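Local coordinates for malonyl CoA:acyl carrier protein malonyltransferase (Streptomyces coelicolor, PDB 1NM2) that probably transfers the malonyl group of malonyl-CoA to holo acyl carrier protein, supplying malonyl-ACP for fatty acid biosynthesis, at residues A[126-136]-A[201-212]; A[150-159]-A[167-175]. All blocks are in the same frame, centred on the assembly; numbering follows the deposited sequence.

Both contacts are largely buried, but they tie different parts of the acyltransferase together. Contact 1 packs helix 113-132 against helix 207-217; a salt bridge, Glu129 to Lys212, lies at its exposed edge, while the buried side faces the acetate. Contact 2 lies within the mixed sheet, joining strand 168-172 to its neighbour and to the helix that precedes that neighbour; it combines aliphatic packing with paired backbone bonds, and no charged side chain takes part. Helix 113-132 leads into strand 136-143, which pairs with strand 168-172. The centres are about 17 Å apart, and Glu135 O and Met175 N, at 3.0 Å, probably hydrogen-bond. In sequence, contact 2 is nested inside the loop that contact 1 closes.

Contact 1: A[126-136]-A[201-212]. With ACY (acetic acid), chain D.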
ATOM      1  N   ALA A 126      -6.818 -12.023  -7.626  1.00 17.16           N
ATOM      2  CA  ALA A 126      -7.062 -11.509  -8.972  1.00 18.04           C
ATOM      3  C   ALA A 126      -5.803 -11.012  -9.667  1.00 18.34           C
ATOM      4  O   ALA A 126      -5.614 -11.250 -10.859  1.00 18.68           O
ATOM      5  CB  ALA A 126      -8.106 -10.384  -8.929  1.00 16.79           C
ATOM      6  N   MET A 127      -4.951 -10.305  -8.930  1.00 18.57           N
ATOM      7  CA  MET A 127      -3.715  -9.785  -9.509  1.00 18.59           C
ATOM      8  C   MET A 127      -2.719 -10.919  -9.774  1.00 17.92           C
ATOM      9  O   MET A 127      -1.949 -10.868 -10.729  1.00 15.47           O
ATOM     10  CB  MET A 127      -3.116  -8.716  -8.583  1.00 17.51           C
ATOM     11  CG  MET A 127      -3.990  -7.455  -8.508  1.00 17.43           C
ATOM     12  SD  MET A 127      -3.439  -6.167  -7.368  1.00 17.21           S
ATOM     13  CE  MET A 127      -2.165  -5.387  -8.365  1.00 15.48           C
ATOM     14  N   ALA A 128      -2.751 -11.951  -8.939  1.00 18.69           N
ATOM     15  CA  ALA A 128      -1.861 -13.091  -9.138  1.00 19.08           C
ATOM     16  C   ALA A 128      -2.274 -13.789 -10.430  1.00 18.83           C
ATOM     17  O   ALA A 128      -1.436 -14.100 -11.279  1.00 17.69           O
ATOM     18  CB  ALA A 128      -1.965 -14.055  -7.965  1.00 18.44           C
ATOM     19  N   GLU A 129      -3.579 -14.011 -10.576  1.00 20.79           N
ATOM     20  CA  GLU A 129      -4.128 -14.676 -11.755  1.00 21.64           C
ATOM     21  C   GLU A 129      -3.844 -13.894 -13.038  1.00 21.23           C
ATOM     22  O   GLU A 129      -3.497 -14.476 -14.069  1.00 20.34           O
ATOM     23  CB  GLU A 129      -5.636 -14.873 -11.583  1.00 23.64           C
ATOM     24  CG  GLU A 129      -5.987 -15.854 -10.483  1.00 25.19           C
ATOM     25  CD  GLU A 129      -7.481 -16.063 -10.329  1.00 28.98           C
ATOM     26  OE1 GLU A 129      -7.868 -17.081  -9.724  1.00 31.23           O
ATOM     27  OE2 GLU A 129      -8.268 -15.213 -10.797  1.00 30.13           O
ATOM     28  N   ALA A 130      -3.986 -12.575 -12.972  1.00 19.53           N
ATOM     29  CA  ALA A 130      -3.719 -11.728 -14.128  1.00 20.09           C
ATOM     30  C   ALA A 130      -2.243 -11.817 -14.517  1.00 19.45           C
ATOM     31  O   ALA A 130      -1.897 -11.898 -15.695  1.00 19.05           O
ATOM     32  CB  ALA A 130      -4.086 -10.284 -13.804  1.00 21.13           C
ATOM     33  N   ALA A 131      -1.372 -11.798 -13.514  1.00 19.72           N
ATOM     34  CA  ALA A 131       0.066 -11.871 -13.738  1.00 20.43           C
ATOM     35  C   ALA A 131       0.470 -13.193 -14.382  1.00 22.67           C
ATOM     36  O   ALA A 131       1.397 -13.238 -15.198  1.00 22.52           O
ATOM     37  CB  ALA A 131       0.808 -11.686 -12.415  1.00 19.53           C
ATOM     38  N   ALA A 132      -0.243 -14.260 -14.025  1.00 24.33           N
ATOM     39  CA  ALA A 132       0.029 -15.604 -14.541  1.00 27.09           C
ATOM     40  C   ALA A 132      -0.183 -15.776 -16.044  1.00 28.89           C
ATOM     41  O   ALA A 132       0.552 -16.516 -16.700  1.00 29.53           O
ATOM     42  CB  ALA A 132      -0.818 -16.626 -13.785  1.00 26.60           C
ATOM     43  N   VAL A 133      -1.188 -15.106 -16.593  1.00 30.32           N
ATOM     44  CA  VAL A 133      -1.466 -15.227 -18.018  1.00 31.74           C
ATOM     45  C   VAL A 133      -0.482 -14.400 -18.835  1.00 32.70           C
ATOM     46  O   VAL A 133      -0.596 -14.311 -20.058  1.00 33.38           O
ATOM     47  CB  VAL A 133      -2.908 -14.764 -18.346  1.00 32.49           C
ATOM     48  CG1 VAL A 133      -3.922 -15.662 -17.639  1.00 32.89           C
ATOM     49  CG2 VAL A 133      -3.100 -13.328 -17.919  1.00 32.09           C
ATOM     50  N   THR A 134       0.496 -13.815 -18.151  1.00 32.57           N
ATOM     51  CA  THR A 134       1.486 -12.968 -18.801  1.00 31.91           C
ATOM     52  C   THR A 134       2.885 -13.156 -18.223  1.00 31.35           C
ATOM     53  O   THR A 134       3.054 -13.710 -17.140  1.00 33.30           O
ATOM     54  CB  THR A 134       1.134 -11.478 -18.603  1.00 33.23           C
ATOM     55  OG1 THR A 134       1.434 -11.094 -17.251  1.00 31.78           O
ATOM     56  CG2 THR A 134      -0.344 -11.234 -18.861  1.00 34.35           C
ATOM     57  N   GLU A 135       3.884 -12.694 -18.964  1.00 29.75           N
ATOM     58  CA  GLU A 135       5.266 -12.724 -18.504  1.00 28.94           C
ATOM     59  C   GLU A 135       5.611 -11.243 -18.365  1.00 26.18           C
ATOM     60  O   GLU A 135       6.130 -10.618 -19.293  1.00 26.01           O
ATOM     61  CB  GLU A 135       6.190 -13.402 -19.525  1.00 32.88           C
ATOM     62  CG  GLU A 135       6.129 -14.929 -19.519  1.00 37.81           C
ATOM     63  CD  GLU A 135       5.142 -15.493 -20.532  1.00 42.00           C
ATOM     64  OE1 GLU A 135       5.368 -15.305 -21.746  1.00 43.78           O
ATOM     65  OE2 GLU A 135       4.145 -16.128 -20.117  1.00 45.40           O
ATOM     66  N   THR A 136       5.292 -10.691 -17.198  1.00 23.10           N
ATOM     67  CA  THR A 136       5.508  -9.278 -16.905  1.00 21.16           C
ATOM     68  C   THR A 136       6.135  -9.075 -15.527  1.00 20.02           C
ATOM     69  O   THR A 136       6.284 -10.017 -14.756  1.00 20.26           O
ATOM     70  CB  THR A 136       4.170  -8.518 -16.921  1.00 21.80           C
ATOM     71  OG1 THR A 136       3.301  -9.080 -15.930  1.00 18.85           O
ATOM     72  CG2 THR A 136       3.502  -8.624 -18.281  1.00 19.19           C
ATOM     73  N   PHE A 201       1.985  -5.049 -12.043  1.00 17.31           N
ATOM     74  CA  PHE A 201       0.873  -4.472 -11.299  1.00 16.00           C
ATOM     75  C   PHE A 201       0.803  -3.004 -11.686  1.00 15.80           C
ATOM     76  O   PHE A 201       1.804  -2.426 -12.109  1.00 14.61           O
ATOM     77  CB  PHE A 201       1.118  -4.593  -9.792  1.00 18.48           C
ATOM     78  CG  PHE A 201       1.262  -6.008  -9.307  1.00 18.15           C
ATOM     79  CD1 PHE A 201       2.016  -6.291  -8.173  1.00 19.72           C
ATOM     80  CD2 PHE A 201       0.631  -7.057  -9.969  1.00 20.30           C
ATOM     81  CE1 PHE A 201       2.142  -7.601  -7.703  1.00 21.27           C
ATOM     82  CE2 PHE A 201       0.749  -8.367  -9.509  1.00 19.51           C
ATOM     83  CZ  PHE A 201       1.508  -8.638  -8.371  1.00 21.23           C
ATOM     84  N   HIS A 202      -0.381  -2.417 -11.555  1.00 14.79           N
ATOM     85  CA  HIS A 202      -0.607  -1.016 -11.875  1.00 16.34           C
ATOM     86  C   HIS A 202      -0.378  -0.634 -13.333  1.00 17.77           C
ATOM     87  O   HIS A 202       0.101   0.459 -13.635  1.00 17.58           O
ATOM     88  CB  HIS A 202       0.220  -0.147 -10.931  1.00 17.15           C
ATOM     89  CG  HIS A 202      -0.145  -0.343  -9.493  1.00 18.90           C
ATOM     90  ND1 HIS A 202      -1.358   0.060  -8.978  1.00 17.12           N
ATOM     91  CD2 HIS A 202       0.485  -1.006  -8.495  1.00 17.18           C
ATOM     92  CE1 HIS A 202      -1.464  -0.353  -7.727  1.00 17.68           C
ATOM     93  NE2 HIS A 202      -0.359  -1.004  -7.410  1.00 17.78           N
ATOM     94  N   THR A 203      -0.750  -1.550 -14.224  1.00 18.55           N
ATOM     95  CA  THR A 203      -0.656  -1.351 -15.670  1.00 19.59           C
ATOM     96  C   THR A 203      -1.870  -2.053 -16.281  1.00 19.89           C
ATOM     97  O   THR A 203      -2.598  -2.779 -15.588  1.00 18.58           O
ATOM     98  CB  THR A 203       0.607  -1.998 -16.285  1.00 18.26           C
ATOM     99  OG1 THR A 203       0.448  -3.423 -16.306  1.00 16.74           O
ATOM    100  CG2 THR A 203       1.847  -1.626 -15.491  1.00 15.62           C
ATOM    101  N   ARG A 204      -2.082  -1.840 -17.577  1.00 20.22           N
ATOM    102  CA  ARG A 204      -3.202  -2.446 -18.287  1.00 19.13           C
ATOM    103  C   ARG A 204      -3.145  -3.968 -18.217  1.00 19.06           C
ATOM    104  O   ARG A 204      -4.137  -4.651 -18.493  1.00 16.31           O
ATOM    105  CB  ARG A 204      -3.193  -2.018 -19.757  1.00 24.25           C
ATOM    106  CG  ARG A 204      -2.028  -2.589 -20.554  1.00 27.36           C
ATOM    107  CD  ARG A 204      -2.227  -2.385 -22.051  1.00 33.66           C
ATOM    108  NE  ARG A 204      -1.211  -3.086 -22.832  1.00 36.93           N
ATOM    109  CZ  ARG A 204       0.088  -2.804 -22.789  1.00 40.50           C
ATOM    110  NH1 ARG A 204       0.532  -1.831 -22.002  1.00 41.33           N
ATOM    111  NH2 ARG A 204       0.945  -3.501 -23.527  1.00 41.07           N
ATOM    112  N   HIS A 205      -1.980  -4.507 -17.874  1.00 17.05           N
ATOM    113  CA  HIS A 205      -1.858  -5.951 -17.771  1.00 19.54           C
ATOM    114  C   HIS A 205      -2.730  -6.494 -16.641  1.00 18.39           C
ATOM    115  O   HIS A 205      -2.951  -7.697 -16.552  1.00 18.00           O
ATOM    116  CB  HIS A 205      -0.393  -6.358 -17.565  1.00 21.00           C
ATOM    117  CG  HIS A 205       0.421  -6.310 -18.821  1.00 21.97           C
ATOM    118  ND1 HIS A 205       1.371  -5.338 -19.060  1.00 23.89           N
ATOM    119  CD2 HIS A 205       0.395  -7.090 -19.928  1.00 20.90           C
ATOM    120  CE1 HIS A 205       1.892  -5.521 -20.261  1.00 22.43           C
ATOM    121  NE2 HIS A 205       1.316  -6.577 -20.809  1.00 23.42           N
ATOM    122  N   MET A 206      -3.232  -5.597 -15.792  1.00 18.29           N
ATOM    123  CA  MET A 206      -4.102  -5.982 -14.673  1.00 17.21           C
ATOM    124  C   MET A 206      -5.580  -5.794 -15.017  1.00 17.95           C
ATOM    125  O   MET A 206      -6.446  -5.922 -14.147  1.00 16.30           O
ATOM    126  CB  MET A 206      -3.778  -5.151 -13.422  1.00 15.68           C
ATOM    127  CG  MET A 206      -2.449  -5.488 -12.757  1.00 15.84           C
ATOM    128  SD  MET A 206      -2.366  -7.205 -12.188  1.00 15.92           S
ATOM    129  CE  MET A 206      -1.291  -7.893 -13.436  1.00 15.45           C
ATOM    130  N   ALA A 207      -5.865  -5.486 -16.280  1.00 17.57           N
ATOM    131  CA  ALA A 207      -7.239  -5.277 -16.729  1.00 18.19           C
ATOM    132  C   ALA A 207      -8.175  -6.394 -16.277  1.00 19.08           C
ATOM    133  O   ALA A 207      -9.278  -6.126 -15.800  1.00 19.10           O
ATOM    134  CB  ALA A 207      -7.290  -5.133 -18.267  1.00 17.81           C
ATOM    135  N   PRO A 208      -7.753  -7.664 -16.422  1.00 20.46           N
ATOM    136  CA  PRO A 208      -8.635  -8.753 -15.990  1.00 20.27           C
ATOM    137  C   PRO A 208      -8.823  -8.784 -14.473  1.00 20.04           C
ATOM    138  O   PRO A 208      -9.798  -9.345 -13.981  1.00 17.58           O
ATOM    139  CB  PRO A 208      -7.941 -10.004 -16.535  1.00 21.23           C
ATOM    140  CG  PRO A 208      -6.503  -9.622 -16.553  1.00 23.14           C
ATOM    141  CD  PRO A 208      -6.523  -8.192 -17.041  1.00 21.31           C
ATOM    142  N   ALA A 209      -7.893  -8.177 -13.738  1.00 19.12           N
ATOM    143  CA  ALA A 209      -7.990  -8.124 -12.280  1.00 18.94           C
ATOM    144  C   ALA A 209      -9.073  -7.109 -11.889  1.00 18.93           C
ATOM    145  O   ALA A 209      -9.736  -7.256 -10.862  1.00 19.85           O
ATOM    146  CB  ALA A 209      -6.637  -7.732 -11.668  1.00 18.33           C
ATOM    147  N   VAL A 210      -9.249  -6.077 -12.710  1.00 19.42           N
ATOM    148  CA  VAL A 210     -10.274  -5.067 -12.451  1.00 17.49           C
ATOM    149  C   VAL A 210     -11.646  -5.733 -12.528  1.00 18.03           C
ATOM    150  O   VAL A 210     -12.503  -5.525 -11.665  1.00 15.50           O
ATOM    151  CB  VAL A 210     -10.225  -3.921 -13.493  1.00 18.73           C
ATOM    152  CG1 VAL A 210     -11.386  -2.954 -13.264  1.00 18.16           C
ATOM    153  CG2 VAL A 210      -8.896  -3.183 -13.400  1.00 18.14           C
ATOM    154  N   ASP A 211     -11.849  -6.539 -13.567  1.00 18.33           N
ATOM    155  CA  ASP A 211     -13.125  -7.225 -13.747  1.00 20.46           C
ATOM    156  C   ASP A 211     -13.443  -8.093 -12.530  1.00 20.42           C
ATOM    157  O   ASP A 211     -14.543  -8.022 -11.980  1.00 19.76           O
ATOM    158  CB  ASP A 211     -13.104  -8.099 -15.003  1.00 21.81           C
ATOM    159  CG  ASP A 211     -12.779  -7.314 -16.264  1.00 26.04           C
ATOM    160  OD1 ASP A 211     -13.199  -6.140 -16.380  1.00 25.79           O
ATOM    161  OD2 ASP A 211     -12.110  -7.885 -17.153  1.00 28.32           O
ATOM    162  N   LYS A 212     -12.474  -8.900 -12.105  1.00 19.85           N
ATOM    163  CA  LYS A 212     -12.662  -9.778 -10.955  1.00 19.31           C
ATOM    164  C   LYS A 212     -12.844  -9.000  -9.654  1.00 20.34           C
ATOM    165  O   LYS A 212     -13.692  -9.348  -8.831  1.00 19.78           O
ATOM    166  CB  LYS A 212     -11.469 -10.731 -10.818  1.00 21.07           C
ATOM    167  CG  LYS A 212     -11.266 -11.661 -12.002  1.00 24.30           C
ATOM    168  CD  LYS A 212      -9.996 -12.490 -11.830  1.00 28.85           C
ATOM    169  CE  LYS A 212      -9.739 -13.403 -13.020  1.00 29.31           C
ATOM    170  NZ  LYS A 212     -10.814 -14.422 -13.188  1.00 35.91           N
TER
HETATM  171  C   ACY D 425       0.401  -3.979  -5.434  1.00 46.79           C
HETATM  172  O   ACY D 425       0.773  -5.103  -4.896  1.00 47.17           O
HETATM  173  OXT ACY D 425      -0.796  -3.567  -5.613  1.00 46.92           O
HETATM  174  CH3 ACY D 425       1.559  -3.097  -5.871  1.00 45.31           C
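Met127 and Phe201 meet in a Met-aromatic contact at the wall of the acyl pocket: Met127 SD stands 5.2 Å from the Phe201 ring centroid, 19° off its normal, while Met127 CE comes within 3.6 Å of Phe201 CG. The setting is an antiparallel helix pair in the alpha/beta hydrolase-like acyltransferase core, segment axes 148° apart and 8.2 Å at closest approach. Small residues permit this spacing, for Ala126 CB and Ala209 CB are 4.1 Å apart. Met206, bent at chi2 and chi3, brings its methyl against helix 113-132, where Met206 CE touches Ala130 CB at 3.7 Å. On the other flank of Ala130 CB sits Pro208 CG.

The bound acetate, which mimics a malonyl group, lies beside Met127 CE and the Phe201 ring. His202 NE2 gives it a weak, bent bond and also pairs with Ser98 OG, consistent with a Ser-His catalytic pair; Ser98 and Arg123 bond the acetate too. An alanine in place of Phe201 would probably leave the Met127 methyl without its aromatic partner and free to shift beside the acetate. At the exposed edge, Glu129 OE2 and Lys212 NZ form a loose salt bridge of 3.6 Å. Toward the loop, Thr136 OG1 bonds to Ala200 N, and Thr136 CG2 sits over the centre of the His205 ring, 3.8 Å from its centroid.

Contact 2: A[150-159]-A[167-175]; sequences VAHLERLGLT and GQIVAAGTM
Thr159 and Ala172 form an antiparallel hydrogen-bonded pair, and the backbone bonds are the polar part of this contact. Thr159 N donates to Ala172 O at 3.0 Å with an N-H...O angle of 164°, and Ala172 N returns a bond to Thr159 O at 3.1 Å, more bent at 140°. Both donors lie in the plane of the carbonyl they meet. This pair joins strands 159-165 and 168-172, which a short turn links into a beta hairpin of the mixed sheet. The other edge of 168-172 bonds to strand 136-143, through pairs such as Ile169 with Leu141 and Ala171 with Ser139, which makes it an interior strand.

Apolar packing joins helix 146-155 to the same strand, on the face of the sheet that carries Ile169 and Ala171. Their segment axes run nearly parallel, 6° apart and 9.5 Å at closest approach, and these alternate strand residues meet the helix. Leu153 has CG wedged between its backbone N and carbonyl carbon, and its CD2 reaches both of them, 3.9 Å from Ile169 CG2 and 4.0 Å from Ala171 CB. One turn earlier, Val150 CG2 meets Ile169 CD1, the two side chains crossing at about a right angle.

Backbone shape completes the fit. Gly157, at positive phi, ends the helix in a Schellman motif, after which the chain passes through Leu158 into the strand. Leu158 CD1 lies 3.7 Å from Gly173 CA, just where a side chain on that glycine would collide with it.

The chemistry is thus divided by role: directional amide bonds fix the register of the strands, whereas between helix and strand the meeting groups are aliphatic, with branched side chains meeting the strand's isoleucine and alanine.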
ATOM      1  N   VAL A 150      10.875   8.647 -17.095  1.00 16.42           N
ATOM      2  CA  VAL A 150       9.526   8.283 -17.507  1.00 16.70           C
ATOM      3  C   VAL A 150       9.433   8.312 -19.033  1.00 17.63           C
ATOM      4  O   VAL A 150       8.929   7.374 -19.651  1.00 16.83           O
ATOM      5  CB  VAL A 150       8.487   9.255 -16.906  1.00 17.12           C
ATOM      6  CG1 VAL A 150       7.122   9.049 -17.563  1.00 16.40           C
ATOM      7  CG2 VAL A 150       8.389   9.021 -15.403  1.00 17.98           C
ATOM      8  N   ALA A 151       9.933   9.387 -19.637  1.00 16.72           N
ATOM      9  CA  ALA A 151       9.904   9.518 -21.092  1.00 15.99           C
ATOM     10  C   ALA A 151      10.574   8.320 -21.759  1.00 16.27           C
ATOM     11  O   ALA A 151      10.039   7.742 -22.699  1.00 17.42           O
ATOM     12  CB  ALA A 151      10.605  10.812 -21.514  1.00 16.28           C
ATOM     13  N   HIS A 152      11.749   7.947 -21.257  1.00 17.06           N
ATOM     14  CA  HIS A 152      12.505   6.829 -21.808  1.00 17.65           C
ATOM     15  C   HIS A 152      11.796   5.485 -21.653  1.00 18.65           C
ATOM     16  O   HIS A 152      11.589   4.774 -22.638  1.00 18.53           O
ATOM     17  CB  HIS A 152      13.886   6.752 -21.146  1.00 19.21           C
ATOM     18  CG  HIS A 152      14.782   5.707 -21.737  1.00 19.35           C
ATOM     19  ND1 HIS A 152      15.547   5.931 -22.861  1.00 21.86           N
ATOM     20  CD2 HIS A 152      15.015   4.423 -21.375  1.00 20.72           C
ATOM     21  CE1 HIS A 152      16.215   4.832 -23.165  1.00 23.01           C
ATOM     22  NE2 HIS A 152      15.910   3.902 -22.278  1.00 20.62           N
ATOM     23  N   LEU A 153      11.431   5.125 -20.424  1.00 17.67           N
ATOM     24  CA  LEU A 153      10.762   3.847 -20.203  1.00 18.35           C
ATOM     25  C   LEU A 153       9.461   3.744 -20.998  1.00 19.13           C
ATOM     26  O   LEU A 153       9.157   2.689 -21.550  1.00 17.83           O
ATOM     27  CB  LEU A 153      10.498   3.622 -18.709  1.00 18.19           C
ATOM     28  CG  LEU A 153       9.497   4.526 -17.990  1.00 19.00           C
ATOM     29  CD1 LEU A 153       8.100   3.940 -18.120  1.00 15.41           C
ATOM     30  CD2 LEU A 153       9.891   4.639 -16.516  1.00 16.96           C
ATOM     31  N   GLU A 154       8.700   4.837 -21.066  1.00 19.33           N
ATOM     32  CA  GLU A 154       7.449   4.829 -21.815  1.00 21.29           C
ATOM     33  C   GLU A 154       7.714   4.651 -23.306  1.00 21.54           C
ATOM     34  O   GLU A 154       6.948   3.981 -24.007  1.00 19.31           O
ATOM     35  CB  GLU A 154       6.663   6.123 -21.581  1.00 21.96           C
ATOM     36  CG  GLU A 154       6.176   6.282 -20.152  1.00 25.15           C
ATOM     37  CD  GLU A 154       5.248   7.467 -19.969  1.00 26.10           C
ATOM     38  OE1 GLU A 154       5.558   8.562 -20.487  1.00 29.61           O
ATOM     39  OE2 GLU A 154       4.214   7.304 -19.294  1.00 26.61           O
ATOM     40  N   ARG A 155       8.798   5.253 -23.788  1.00 22.89           N
ATOM     41  CA  ARG A 155       9.154   5.127 -25.197  1.00 24.72           C
ATOM     42  C   ARG A 155       9.471   3.672 -25.517  1.00 23.85           C
ATOM     43  O   ARG A 155       9.290   3.221 -26.647  1.00 24.12           O
ATOM     44  CB  ARG A 155      10.373   5.984 -25.528  1.00 26.96           C
ATOM     45  CG  ARG A 155      10.059   7.301 -26.208  1.00 31.63           C
ATOM     46  CD  ARG A 155      11.348   7.921 -26.712  1.00 35.22           C
ATOM     47  NE  ARG A 155      12.056   6.991 -27.585  1.00 36.79           N
ATOM     48  CZ  ARG A 155      13.345   6.686 -27.472  1.00 38.33           C
ATOM     49  NH1 ARG A 155      14.080   7.239 -26.517  1.00 38.31           N
ATOM     50  NH2 ARG A 155      13.898   5.824 -28.315  1.00 38.63           N
ATOM     51  N   LEU A 156       9.962   2.946 -24.518  1.00 23.53           N
ATOM     52  CA  LEU A 156      10.296   1.542 -24.695  1.00 22.69           C
ATOM     53  C   LEU A 156       9.068   0.664 -24.503  1.00 22.17           C
ATOM     54  O   LEU A 156       9.141  -0.555 -24.651  1.00 22.44           O
ATOM     55  CB  LEU A 156      11.399   1.118 -23.725  1.00 23.97           C
ATOM     56  CG  LEU A 156      12.839   1.283 -24.222  1.00 25.68           C
ATOM     57  CD1 LEU A 156      13.065   2.700 -24.742  1.00 24.97           C
ATOM     58  CD2 LEU A 156      13.795   0.964 -23.076  1.00 25.40           C
ATOM     59  N   GLY A 157       7.940   1.286 -24.169  1.00 20.48           N
ATOM     60  CA  GLY A 157       6.712   0.526 -24.009  1.00 18.78           C
ATOM     61  C   GLY A 157       6.302   0.210 -22.586  1.00 18.26           C
ATOM     62  O   GLY A 157       5.281  -0.443 -22.369  1.00 16.33           O
ATOM     63  N   LEU A 158       7.085   0.673 -21.617  1.00 15.84           N
ATOM     64  CA  LEU A 158       6.777   0.433 -20.212  1.00 17.39           C
ATOM     65  C   LEU A 158       5.881   1.546 -19.676  1.00 17.02           C
ATOM     66  O   LEU A 158       5.694   2.570 -20.324  1.00 18.21           O
ATOM     67  CB  LEU A 158       8.063   0.399 -19.378  1.00 16.99           C
ATOM     68  CG  LEU A 158       9.168  -0.632 -19.635  1.00 19.65           C
ATOM     69  CD1 LEU A 158       8.592  -2.025 -19.554  1.00 20.97           C
ATOM     70  CD2 LEU A 158       9.823  -0.385 -20.979  1.00 20.24           C
ATOM     71  N   THR A 159       5.335   1.345 -18.483  1.00 16.24           N
ATOM     72  CA  THR A 159       4.496   2.360 -17.870  1.00 18.98           C
ATOM     73  C   THR A 159       5.081   2.680 -16.497  1.00 17.75           C
ATOM     74  O   THR A 159       5.666   1.814 -15.843  1.00 18.50           O
ATOM     75  CB  THR A 159       3.050   1.870 -17.678  1.00 19.73           C
ATOM     76  OG1 THR A 159       3.011   0.933 -16.599  1.00 26.70           O
ATOM     77  CG2 THR A 159       2.544   1.192 -18.930  1.00 18.27           C
ATOM     78  N   GLY A 167      11.896  11.566  -6.265  1.00 28.00           N
ATOM     79  CA  GLY A 167      12.464  11.177  -7.546  1.00 26.99           C
ATOM     80  C   GLY A 167      12.417   9.696  -7.879  1.00 25.68           C
ATOM     81  O   GLY A 167      12.955   9.280  -8.907  1.00 26.74           O
ATOM     82  N   GLN A 168      11.768   8.899  -7.036  1.00 23.59           N
ATOM     83  CA  GLN A 168      11.692   7.455  -7.256  1.00 21.36           C
ATOM     84  C   GLN A 168      10.659   7.022  -8.297  1.00 20.23           C
ATOM     85  O   GLN A 168       9.498   7.444  -8.256  1.00 19.80           O
ATOM     86  CB  GLN A 168      11.429   6.744  -5.928  1.00 21.88           C
ATOM     87  CG  GLN A 168      12.678   6.594  -5.064  1.00 25.67           C
ATOM     88  CD  GLN A 168      12.385   5.983  -3.708  1.00 27.39           C
ATOM     89  OE1 GLN A 168      11.498   5.133  -3.573  1.00 29.06           O
ATOM     90  NE2 GLN A 168      13.139   6.403  -2.696  1.00 27.61           N
ATOM     91  N   ILE A 169      11.099   6.166  -9.220  1.00 18.17           N
ATOM     92  CA  ILE A 169      10.258   5.657 -10.303  1.00 16.38           C
ATOM     93  C   ILE A 169      10.354   4.132 -10.447  1.00 16.41           C
ATOM     94  O   ILE A 169      11.447   3.559 -10.420  1.00 15.56           O
ATOM     95  CB  ILE A 169      10.682   6.258 -11.674  1.00 17.22           C
ATOM     96  CG1 ILE A 169      10.591   7.790 -11.658  1.00 17.32           C
ATOM     97  CG2 ILE A 169       9.820   5.670 -12.783  1.00 17.16           C
ATOM     98  CD1 ILE A 169       9.180   8.340 -11.692  1.00 15.68           C
ATOM     99  N   VAL A 170       9.210   3.476 -10.602  1.00 16.92           N
ATOM    100  CA  VAL A 170       9.189   2.032 -10.816  1.00 16.28           C
ATOM    101  C   VAL A 170       8.551   1.774 -12.178  1.00 17.32           C
ATOM    102  O   VAL A 170       7.425   2.210 -12.440  1.00 17.75           O
ATOM    103  CB  VAL A 170       8.363   1.285  -9.748  1.00 17.56           C
ATOM    104  CG1 VAL A 170       8.304  -0.191 -10.089  1.00 15.06           C
ATOM    105  CG2 VAL A 170       8.986   1.477  -8.373  1.00 18.47           C
ATOM    106  N   ALA A 171       9.277   1.077 -13.042  1.00 16.80           N
ATOM    107  CA  ALA A 171       8.782   0.760 -14.378  1.00 17.31           C
ATOM    108  C   ALA A 171       8.125  -0.616 -14.360  1.00 17.25           C
ATOM    109  O   ALA A 171       8.511  -1.478 -13.574  1.00 19.31           O
ATOM    110  CB  ALA A 171       9.932   0.778 -15.385  1.00 16.37           C
ATOM    111  N   ALA A 172       7.136  -0.814 -15.226  1.00 15.89           N
ATOM    112  CA  ALA A 172       6.432  -2.083 -15.306  1.00 16.32           C
ATOM    113  C   ALA A 172       6.012  -2.381 -16.739  1.00 16.54           C
ATOM    114  O   ALA A 172       5.657  -1.479 -17.498  1.00 17.80           O
ATOM    115  CB  ALA A 172       5.208  -2.063 -14.397  1.00 14.85           C
ATOM    116  N   GLY A 173       6.057  -3.656 -17.097  1.00 16.41           N
ATOM    117  CA  GLY A 173       5.679  -4.073 -18.433  1.00 16.54           C
ATOM    118  C   GLY A 173       6.055  -5.530 -18.617  1.00 17.23           C
ATOM    119  O   GLY A 173       6.168  -6.271 -17.632  1.00 16.77           O
ATOM    120  N   THR A 174       6.246  -5.947 -19.866  1.00 16.75           N
ATOM    121  CA  THR A 174       6.616  -7.328 -20.146  1.00 17.98           C
ATOM    122  C   THR A 174       8.077  -7.548 -19.779  1.00 19.15           C
ATOM    123  O   THR A 174       8.853  -6.596 -19.676  1.00 18.88           O
ATOM    124  CB  THR A 174       6.421  -7.684 -21.645  1.00 19.27           C
ATOM    125  OG1 THR A 174       7.329  -6.919 -22.446  1.00 19.62           O
ATOM    126  CG2 THR A 174       4.997  -7.385 -22.086  1.00 18.55           C
ATOM    127  N   MET A 175       8.453  -8.805 -19.578  1.00 20.02           N
ATOM    128  CA  MET A 175       9.829  -9.121 -19.233  1.00 22.50           C
ATOM    129  C   MET A 175      10.782  -8.704 -20.356  1.00 21.90           C
ATOM    130  O   MET A 175      11.909  -8.303 -20.092  1.00 21.71           O
ATOM    131  CB  MET A 175       9.969 -10.618 -18.929  1.00 25.23           C
ATOM    132  CG  MET A 175       9.236 -11.042 -17.658  1.00 29.83           C
ATOM    133  SD  MET A 175       9.738 -10.065 -16.210  1.00 35.58           S
ATOM    134  CE  MET A 175      11.172 -11.003 -15.664  1.00 34.77           C
TER